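Local coordinates for AbiEi antitoxin C-terminal domain-containing protein (PDB 1ZEL), which is of unknown function but probably binds DNA, with a winged-helix element and a domain of the AbiEi antitoxin C-terminal family, at residues 184-189 / 195-200; 214-219 / 236-241; 202-207 / 289-294; 147-152 / 224-229. One frame throughout, in Å; residues are numbered along the deposited sequence.

Interaction 1 (184-189 / 195-200)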
# COMPACT_ATOMS: atom_id res chain seq x y z
N GLU A 184 12.18 6.75 0.12
CA GLU A 184 12.12 8.18 -0.12
C GLU A 184 10.70 8.66 -0.28
O GLU A 184 10.29 9.63 0.36
CB GLU A 184 12.99 8.58 -1.32
CG GLU A 184 14.47 8.31 -1.07
CD GLU A 184 14.93 7.00 -1.69
OE1 GLU A 184 14.07 6.17 -2.02
OE2 GLU A 184 16.16 6.82 -1.85
N ALA A 185 9.91 7.97 -1.09
CA ALA A 185 8.54 8.41 -1.32
C ALA A 185 7.70 8.22 -0.06
O ALA A 185 6.83 9.04 0.24
CB ALA A 185 7.92 7.71 -2.52
N LEU A 186 8.00 7.16 0.70
CA LEU A 186 7.34 6.96 1.98
C LEU A 186 7.64 8.12 2.93
O LEU A 186 6.72 8.69 3.52
CB LEU A 186 7.80 5.65 2.61
CG LEU A 186 7.33 5.44 4.05
CD1 LEU A 186 5.79 5.32 4.17
CD2 LEU A 186 8.03 4.23 4.56
N LEU A 187 8.91 8.49 3.04
CA LEU A 187 9.29 9.52 3.99
C LEU A 187 8.63 10.83 3.56
O LEU A 187 8.10 11.58 4.40
CB LEU A 187 10.82 9.68 4.05
CG LEU A 187 11.40 10.54 5.17
CD1 LEU A 187 12.79 10.03 5.58
CD2 LEU A 187 11.45 12.03 4.71
N VAL A 188 8.68 11.13 2.27
CA VAL A 188 8.06 12.38 1.80
C VAL A 188 6.55 12.36 2.03
O VAL A 188 5.95 13.37 2.39
CB VAL A 188 8.42 12.70 0.35
CG1 VAL A 188 7.62 13.90 -0.13
CG2 VAL A 188 9.95 12.98 0.26
N GLN A 189 5.93 11.19 1.85
CA GLN A 189 4.50 11.08 2.07
C GLN A 189 4.15 11.44 3.50
O GLN A 189 3.27 12.26 3.75
CB GLN A 189 4.02 9.65 1.80
CG GLN A 189 2.50 9.49 2.03
CD GLN A 189 2.09 8.08 2.33
OE1 GLN A 189 2.67 7.14 1.80
NE2 GLN A 189 1.07 7.91 3.16
N ALA A 195 -1.01 12.84 8.70
CA ALA A 195 -2.30 12.24 9.07
C ALA A 195 -2.67 11.08 8.14
O ALA A 195 -3.53 10.25 8.48
CB ALA A 195 -3.44 13.32 9.08
N SER A 196 -1.98 11.01 6.99
CA SER A 196 -2.20 9.94 6.03
C SER A 196 -1.59 8.64 6.50
O SER A 196 -1.89 7.58 5.93
CB SER A 196 -1.63 10.31 4.66
OG SER A 196 -0.22 10.24 4.67
N PHE A 197 -0.75 8.71 7.53
CA PHE A 197 -0.04 7.52 8.01
C PHE A 197 -0.56 7.14 9.39
O PHE A 197 -0.67 7.99 10.28
CB PHE A 197 1.46 7.78 8.02
CG PHE A 197 2.28 6.58 8.39
CD1 PHE A 197 2.67 5.65 7.42
CD2 PHE A 197 2.71 6.41 9.69
CE1 PHE A 197 3.47 4.54 7.78
CE2 PHE A 197 3.49 5.31 10.06
CZ PHE A 197 3.88 4.38 9.11
N GLY A 198 -0.89 5.86 9.57
CA GLY A 198 -1.52 5.42 10.82
C GLY A 198 -0.58 5.01 11.96
O GLY A 198 -0.56 5.64 13.02
N PRO A 199 0.21 3.95 11.74
CA PRO A 199 0.99 3.40 12.88
C PRO A 199 2.31 4.14 13.21
O PRO A 199 3.40 3.56 13.19
CB PRO A 199 1.22 1.95 12.47
CG PRO A 199 1.30 2.01 10.94
CD PRO A 199 0.41 3.16 10.50
N TRP A 200 2.20 5.43 13.53
CA TRP A 200 3.39 6.22 13.90
C TRP A 200 4.20 5.60 15.03
O TRP A 200 5.42 5.55 14.95
CB TRP A 200 3.00 7.66 14.25
CG TRP A 200 2.83 8.51 13.03
CD1 TRP A 200 1.67 8.79 12.40
CD2 TRP A 200 3.87 9.12 12.27
NE1 TRP A 200 1.91 9.58 11.31
CE2 TRP A 200 3.25 9.80 11.21
CE3 TRP A 200 5.26 9.19 12.41
CZ2 TRP A 200 3.98 10.54 10.26
CZ3 TRP A 200 5.98 9.92 11.47
CH2 TRP A 200 5.34 10.59 10.41
O HOH W 1 -1.02 6.09 3.75

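Interaction 2 (214-219 / 236-241). With FMT (formic acid), chain J.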
# COMPACT_ATOMS: atom_id res chain seq x y z
N CYS A 214 17.48 6.21 2.48
CA CYS A 214 17.01 7.28 1.60
C CYS A 214 18.20 7.98 0.99
O CYS A 214 19.15 8.33 1.68
CB CYS A 214 16.20 8.33 2.37
SG CYS A 214 14.65 7.71 2.99
N SER A 215 18.13 8.17 -0.31
CA SER A 215 19.06 9.02 -1.02
C SER A 215 18.52 10.45 -0.93
O SER A 215 17.34 10.72 -1.22
CB SER A 215 19.16 8.54 -2.47
OG SER A 215 19.42 9.62 -3.32
N ASP A 216 19.37 11.39 -0.53
CA ASP A 216 18.93 12.77 -0.39
C ASP A 216 18.57 13.43 -1.73
O ASP A 216 17.71 14.31 -1.77
CB ASP A 216 19.93 13.59 0.41
CG ASP A 216 20.11 13.06 1.85
OD1 ASP A 216 19.28 12.27 2.35
OD2 ASP A 216 21.10 13.42 2.47
N GLU A 217 19.19 13.01 -2.83
CA GLU A 217 18.77 13.54 -4.14
C GLU A 217 17.34 13.13 -4.46
O GLU A 217 16.57 13.93 -4.99
CB GLU A 217 19.68 13.12 -5.28
CG GLU A 217 19.19 13.71 -6.62
CD GLU A 217 20.01 13.31 -7.85
OE1 GLU A 217 21.24 13.12 -7.72
OE2 GLU A 217 19.41 13.20 -8.95
N ARG A 218 16.99 11.88 -4.19
CA ARG A 218 15.61 11.42 -4.44
C ARG A 218 14.64 12.13 -3.53
O ARG A 218 13.57 12.53 -3.96
CB ARG A 218 15.49 9.92 -4.25
CG ARG A 218 16.13 9.18 -5.37
CD ARG A 218 16.20 7.70 -5.08
NE ARG A 218 14.91 7.05 -5.27
CZ ARG A 218 14.43 6.67 -6.45
NH1 ARG A 218 13.27 6.07 -6.51
NH2 ARG A 218 15.12 6.88 -7.56
N LEU A 219 15.02 12.30 -2.26
CA LEU A 219 14.18 13.06 -1.32
C LEU A 219 13.87 14.44 -1.88
O LEU A 219 12.71 14.89 -1.91
CB LEU A 219 14.88 13.19 0.04
CG LEU A 219 14.83 11.92 0.90
CD1 LEU A 219 15.63 12.16 2.19
CD2 LEU A 219 13.39 11.50 1.25
N TYR A 236 13.49 17.20 9.47
CA TYR A 236 13.43 16.79 10.87
C TYR A 236 13.41 15.26 11.06
O TYR A 236 13.97 14.74 12.03
CB TYR A 236 12.17 17.38 11.51
CG TYR A 236 12.04 17.05 12.97
CD1 TYR A 236 12.91 17.60 13.91
CD2 TYR A 236 11.03 16.20 13.43
CE1 TYR A 236 12.79 17.31 15.26
CE2 TYR A 236 10.92 15.90 14.79
CZ TYR A 236 11.80 16.46 15.69
OH TYR A 236 11.68 16.17 17.04
N LEU A 237 12.76 14.54 10.14
CA LEU A 237 12.84 13.06 10.15
C LEU A 237 14.27 12.57 9.92
O LEU A 237 14.75 11.65 10.61
CB LEU A 237 11.84 12.45 9.13
CG LEU A 237 10.34 12.56 9.52
CD1 LEU A 237 9.45 12.06 8.38
CD2 LEU A 237 9.98 11.81 10.82
N LEU A 238 15.01 13.21 9.01
CA LEU A 238 16.42 12.85 8.85
C LEU A 238 17.18 13.03 10.16
O LEU A 238 17.96 12.17 10.54
CB LEU A 238 17.10 13.64 7.74
CG LEU A 238 16.64 13.37 6.29
CD1 LEU A 238 17.56 14.02 5.28
CD2 LEU A 238 16.54 11.89 6.02
N ASP A 239 16.93 14.17 10.81
CA ASP A 239 17.56 14.53 12.09
C ASP A 239 17.22 13.46 13.13
O ASP A 239 18.11 12.91 13.78
CB ASP A 239 17.04 15.92 12.52
CG ASP A 239 17.88 16.55 13.63
OD1 ASP A 239 17.82 16.05 14.75
OD2 ASP A 239 18.61 17.54 13.36
N SER A 240 15.93 13.17 13.25
CA SER A 240 15.41 12.15 14.16
C SER A 240 15.96 10.74 13.89
O SER A 240 16.08 9.93 14.83
CB SER A 240 13.88 12.15 14.10
OG SER A 240 13.40 13.45 14.45
N GLY A 241 16.31 10.45 12.64
CA GLY A 241 16.94 9.17 12.28
C GLY A 241 18.44 9.21 12.44
O GLY A 241 19.16 8.38 11.88
C FMT J . 19.30 8.27 -6.62
O1 FMT J . 18.42 8.82 -7.28
O2 FMT J . 20.00 8.84 -5.78

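Interaction 3 (202-207 / 289-294)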
# COMPACT_ATOMS: atom_id res chain seq x y z
N ASP A 202 4.51 2.58 15.78
CA ASP A 202 5.16 1.40 15.22
C ASP A 202 6.36 1.79 14.34
O ASP A 202 7.32 1.03 14.19
CB ASP A 202 4.12 0.65 14.38
CG ASP A 202 4.22 -0.85 14.51
OD1 ASP A 202 4.34 -1.50 13.47
OD2 ASP A 202 4.14 -1.39 15.63
N LEU A 203 6.29 2.97 13.75
CA LEU A 203 7.35 3.42 12.83
C LEU A 203 8.50 4.10 13.58
O LEU A 203 9.66 3.84 13.28
CB LEU A 203 6.79 4.38 11.78
CG LEU A 203 7.81 5.07 10.87
CD1 LEU A 203 8.45 4.06 9.90
CD2 LEU A 203 7.16 6.19 10.12
N VAL A 204 8.17 4.97 14.53
CA VAL A 204 9.16 5.91 15.07
C VAL A 204 10.41 5.28 15.68
O VAL A 204 11.46 5.90 15.64
CB VAL A 204 8.57 7.02 15.99
CG1 VAL A 204 7.73 7.99 15.17
CG2 VAL A 204 7.76 6.44 17.16
N PRO A 205 10.32 4.05 16.25
CA PRO A 205 11.56 3.42 16.73
C PRO A 205 12.53 3.05 15.62
O PRO A 205 13.71 2.80 15.89
CB PRO A 205 11.05 2.14 17.40
CG PRO A 205 9.64 2.46 17.78
CD PRO A 205 9.15 3.20 16.56
N HIS A 206 12.05 3.01 14.38
CA HIS A 206 12.84 2.56 13.22
C HIS A 206 13.17 3.67 12.22
O HIS A 206 13.48 3.38 11.08
CB HIS A 206 12.13 1.40 12.50
CG HIS A 206 11.64 0.34 13.45
ND1 HIS A 206 12.46 -0.24 14.39
CD2 HIS A 206 10.42 -0.21 13.62
CE1 HIS A 206 11.76 -1.11 15.10
NE2 HIS A 206 10.52 -1.11 14.65
N LEU A 207 13.09 4.93 12.64
CA LEU A 207 13.48 6.04 11.77
C LEU A 207 14.93 5.95 11.34
O LEU A 207 15.25 6.33 10.23
CB LEU A 207 13.22 7.41 12.44
CG LEU A 207 11.76 7.79 12.62
CD1 LEU A 207 11.69 9.15 13.26
CD2 LEU A 207 11.05 7.82 11.23
N VAL A 289 9.04 12.70 18.81
CA VAL A 289 9.62 12.59 20.17
C VAL A 289 8.57 12.26 21.26
O VAL A 289 8.77 11.34 22.06
CB VAL A 289 10.55 13.80 20.49
CG1 VAL A 289 11.22 13.63 21.85
CG2 VAL A 289 11.63 13.89 19.42
N PRO A 290 7.42 12.95 21.26
CA PRO A 290 6.35 12.55 22.20
C PRO A 290 5.91 11.07 22.16
O PRO A 290 5.64 10.49 23.22
CB PRO A 290 5.19 13.46 21.80
CG PRO A 290 5.85 14.64 21.21
CD PRO A 290 7.01 14.12 20.46
N LEU A 291 5.82 10.47 20.96
CA LEU A 291 5.60 9.02 20.86
C LEU A 291 6.76 8.21 21.41
O LEU A 291 6.53 7.23 22.11
CB LEU A 291 5.34 8.56 19.43
CG LEU A 291 3.95 8.84 18.87
CD1 LEU A 291 3.88 8.38 17.44
CD2 LEU A 291 2.83 8.20 19.71
N LEU A 292 7.99 8.60 21.06
CA LEU A 292 9.18 7.91 21.58
C LEU A 292 9.22 7.96 23.10
O LEU A 292 9.68 7.01 23.76
CB LEU A 292 10.44 8.54 21.00
CG LEU A 292 10.66 8.22 19.53
CD1 LEU A 292 11.83 9.00 19.04
CD2 LEU A 292 10.91 6.71 19.38
N ARG A 293 8.73 9.06 23.66
CA ARG A 293 8.64 9.22 25.12
C ARG A 293 7.60 8.31 25.78
O ARG A 293 7.84 7.80 26.86
CB ARG A 293 8.40 10.68 25.49
CG ARG A 293 9.70 11.41 25.59
CD ARG A 293 9.59 12.90 25.63
NE ARG A 293 10.90 13.48 25.33
CZ ARG A 293 11.17 14.78 25.23
NH1 ARG A 293 10.21 15.67 25.40
NH2 ARG A 293 12.41 15.17 24.95
N VAL A 294 6.46 8.10 25.12
CA VAL A 294 5.44 7.19 25.63
C VAL A 294 5.95 5.75 25.55
O VAL A 294 5.78 4.97 26.50
CB VAL A 294 4.08 7.34 24.88
CG1 VAL A 294 3.04 6.38 25.44
CG2 VAL A 294 3.56 8.78 24.95

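Interaction 4 (147-152 / 224-229). With FMT (formic acid), chain G; FMT (formic acid), chain H.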
# COMPACT_ATOMS: atom_id res chain seq x y z
N ILE A 147 -0.75 12.88 -3.19
CA ILE A 147 0.31 13.85 -3.39
C ILE A 147 0.57 13.92 -4.89
O ILE A 147 0.73 12.87 -5.52
CB ILE A 147 1.55 13.40 -2.60
CG1 ILE A 147 1.19 13.38 -1.11
CG2 ILE A 147 2.78 14.29 -2.87
CD1 ILE A 147 2.24 12.79 -0.25
N PRO A 148 0.58 15.14 -5.48
CA PRO A 148 0.62 15.24 -6.94
C PRO A 148 1.98 15.00 -7.57
O PRO A 148 2.42 15.79 -8.42
CB PRO A 148 0.13 16.67 -7.21
CG PRO A 148 0.59 17.42 -6.02
CD PRO A 148 0.49 16.48 -4.85
N TRP A 149 2.65 13.92 -7.17
CA TRP A 149 3.81 13.45 -7.92
C TRP A 149 3.48 13.16 -9.40
O TRP A 149 2.36 12.72 -9.74
CB TRP A 149 4.36 12.18 -7.28
CG TRP A 149 5.03 12.41 -5.96
CD1 TRP A 149 5.94 13.38 -5.68
CD2 TRP A 149 4.86 11.65 -4.76
NE1 TRP A 149 6.36 13.27 -4.37
CE2 TRP A 149 5.71 12.22 -3.78
CE3 TRP A 149 4.08 10.54 -4.41
CZ2 TRP A 149 5.80 11.72 -2.48
CZ3 TRP A 149 4.17 10.04 -3.12
CH2 TRP A 149 5.02 10.63 -2.17
N ASN A 150 4.49 13.40 -10.25
CA ASN A 150 4.52 12.99 -11.66
C ASN A 150 4.38 11.46 -11.81
O ASN A 150 5.33 10.68 -11.55
CB ASN A 150 5.80 13.51 -12.34
CG ASN A 150 5.90 13.08 -13.80
OD1 ASN A 150 4.95 12.54 -14.37
ND2 ASN A 150 7.05 13.33 -14.42
N ALA A 151 3.18 11.04 -12.21
CA ALA A 151 2.86 9.65 -12.51
C ALA A 151 3.79 9.01 -13.57
O ALA A 151 3.86 7.79 -13.68
CB ALA A 151 1.41 9.55 -12.97
N ALA A 152 4.49 9.85 -14.33
CA ALA A 152 5.37 9.36 -15.37
C ALA A 152 6.68 8.84 -14.79
O ALA A 152 7.32 7.95 -15.37
CB ALA A 152 5.63 10.44 -16.41
N SER A 224 10.12 18.37 -4.26
CA SER A 224 9.97 19.51 -5.15
C SER A 224 8.50 19.77 -5.47
O SER A 224 7.85 18.97 -6.14
CB SER A 224 10.79 19.32 -6.43
OG SER A 224 10.58 20.43 -7.30
N GLY A 225 7.97 20.89 -4.98
CA GLY A 225 6.59 21.27 -5.26
C GLY A 225 5.70 21.03 -4.05
O GLY A 225 4.55 21.47 -4.02
N ARG A 226 6.21 20.33 -3.06
CA ARG A 226 5.50 20.18 -1.80
C ARG A 226 5.57 21.51 -1.02
O ARG A 226 6.46 22.34 -1.27
CB ARG A 226 6.09 19.05 -0.92
CG ARG A 226 6.38 17.68 -1.55
CD ARG A 226 5.14 16.86 -1.91
NE ARG A 226 4.44 17.49 -3.04
CZ ARG A 226 4.87 17.50 -4.30
NH1 ARG A 226 6.01 16.89 -4.65
NH2 ARG A 226 4.15 18.12 -5.23
N PRO A 227 4.63 21.73 -0.08
CA PRO A 227 4.74 22.94 0.73
C PRO A 227 6.02 22.95 1.57
O PRO A 227 6.63 21.90 1.78
CB PRO A 227 3.52 22.87 1.64
CG PRO A 227 2.56 21.90 0.94
CD PRO A 227 3.46 20.91 0.28
N THR A 228 6.42 24.12 2.03
CA THR A 228 7.66 24.24 2.82
C THR A 228 7.60 23.39 4.06
O THR A 228 8.61 22.82 4.49
CB THR A 228 7.92 25.71 3.17
OG1 THR A 228 7.94 26.46 1.95
CG2 THR A 228 9.24 25.88 3.92
N SER A 229 6.41 23.28 4.65
CA SER A 229 6.21 22.43 5.83
C SER A 229 6.65 20.99 5.62
O SER A 229 7.16 20.37 6.55
CB SER A 229 4.75 22.49 6.29
OG SER A 229 3.88 22.11 5.26
C FMT G . 2.14 19.32 -2.83
O1 FMT G . 1.75 18.50 -2.01
O2 FMT G . 1.53 19.58 -3.86
C FMT H . 9.39 24.84 -0.47
O1 FMT H . 9.90 25.63 0.33
O2 FMT H . 9.99 24.37 -1.44

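Interaction 1 (184-189 / 195-200)
Gln189, on helix 183-192, and Ser196, in the short 3-10 turn that follows this helix, mark the closest approach of the two backbones, their CA atoms lying 7.9 Å apart. That gap is spanned by side chains. Gln189 extends from the helix with CG opposite its backbone N (chi1 179°), which lets the amide reach Ser196. NE2 donates to Ser196 OG at 3.1 Å; the N-H...O angle of 172° is nearly straight, and OG lies only 5° out of the amide plane. NE2 also gives a hydrogen to a water, 2.8 Å away, which in turn donates to Ser196 O at 2.8 Å, so direct and water-mediated links run side by side. The amide is oriented from its other end as well, since OE1 accepts from Gly106 N, while Ser196 OG is hydrogen-bonded to Arg193 O. Beside this polar pair, Leu186 CD1 comes obliquely to Phe197 CE1 at 4.4 Å, a loose apolar touch completed by Ala110 of helix 106-113, which meets both residues. Phe197 in turn lays CD2 over one face of Trp200, 3.6 Å above its plane, and receives Pro199 CD on one face of its own ring. The contact folds the turn between helix 183-192 and helix 200-203 back onto the first helix; Pro199, centre of an inverse gamma turn, is the N-cap residue of the second.

Interaction 2 (214-219 / 236-241)
Leu219 and Leu238 meet tip to tip, CD1 to CD2 at 3.9 Å, where helix 216-223 and helix 228-240 pack as an antiparallel helical hairpin: the first turn of one helix faces the last turns of the other. Leu219 CD1 is also 4.1 Å from Leu238 CD1, so one methyl addresses both branches of its partner. On each leucine CG stands opposite the carbonyl carbon (chi1 -77° and -67°), and an extended second torsion carries the methyls into the gap. Asp216 touches the same tip, its OD1 lying 3.8 Å from Leu238 CD1, and OD1 also forms a salt bridge with Arg246 of helix 244-251. Arg246 and Leu250 also pack on Leu238, so this third helix covers the hairpin's apolar contact.

Farther out, Ser215 is the N-cap of helix 216-223. Its OG accepts a weak bond from Arg218 N at 3.4 Å and donates to a formic acid molecule, probably from the crystallisation liquor, at 2.6 Å from O2. Glu184 OE2 accepts from Ser215 N, tying this helix start to helix 183-192, and Arg218 NH1 reaches Ala155 O. At the other helix, Ser240 OG donates back to Tyr236 O at 2.8 Å from 36° above the carbonyl plane, on the face opposite to that used by Ser240 N.

Interaction 3 (202-207 / 289-294)
His206 N donates to Leu203 O at 2.8 Å, closing the turn that holds Val204 and Pro205, with Val204 pointing toward helix 288-296. Val204 is the residue that makes the contact. Val204 CA lies 6.8 Å from Leu292 CA, a close backbone approach. The Val204 CG2 methyl fits between two neighbouring leucines: 3.9 Å from Leu291 CB and 3.9 Å from Leu292 CD2. Against Leu291 the valine side chain stands at about a right angle. With CG1 placed opposite the carbonyl carbon (chi1 -69°), CG2 takes the place between N and C and is the branch presented to the helix. Leu292 contributes its far end: CD2 also comes 3.9 Å from Val204 O and 4.1 Å from Pro205 N, so one methyl covers the peptide link between the two residues. Ile295, one turn on, packs against both Val204 and Pro205. The chain around helix 200-203 is thereby joined to helix 288-296 near the C-terminus, across 81 intervening residues. At its flank, His206 NE2 is hydrogen-bonded to Asp117 OD1. The side-chain contacts are all between aliphatic groups, and Val204 O and Pro205 N meet only a methyl, consistent with van der Waals fit and partial burial, with no directional bond between the segments.

Interaction 4 (147-152 / 224-229)
Arg226, from the turn joining helix 216-223 to helix 228-240, lies against a patch formed by Ile147, Pro148 and Trp149 of the loop after strand 142-145. Ile147 CG2 sits over one face of the guanidinium, 3.6 Å from Arg226 NE, and the same methyl rests on the Trp149 ring, 3.7 Å above its centre. Bends at chi2 (-71°) and chi3 fold the arginine back toward the loop, where NH1 comes 3.6 Å from Trp149 NE1. Guanidinium and indole planes stand 79° apart. Both nitrogens donate to Leu222 O, near the C-terminal end of helix 216-223, a place where carbonyl groups would be expected to favour a positive charge. The loop's shape comes from an inverse gamma turn centred on Pro148, with an Asx turn after it in which Asn150 OD1 accepts from Ala152 N at 2.7 Å. Pro148 and Arg226 run alongside one another, pointing opposite ways, with Pro148 CG 3.7 Å from Arg226 NH2. The placement of a nearby formic acid, its carbon C only 2.9 Å from Arg226 NE, is doubtful, and so is its weak bond to NH2. Thr192 of helix 183-192 packs against both Ile147 and Arg226, and Ile147 O accepts from Trp127 NE1.

Overall arrangement
Interactions 1 and 2 are buried; 3 and 4 are only partly so. Helix 183-192, part of interaction 1, also touches interactions 2 and 4: Glu184 O meets Leu219 CD2 (3.7 Å), and Val188 CG1 meets Trp149 CZ2 (3.7 Å). Interactions 2 and 4 involve helix 228-240, 2 through its last turns and 4 through the turn leading into it, without touching. Interaction 3 joins interaction 1 through Trp200 CB and Leu291 CD1, and interaction 2 through Leu207, but lies about 26 Å, centre to centre, from interaction 4. Chemistry varies with place: a direct and a water-bridged polar link beside one apolar touch in 1, chiefly leucine or valine methyls in 2 and 3, and an arginine lying against apolar groups in 4.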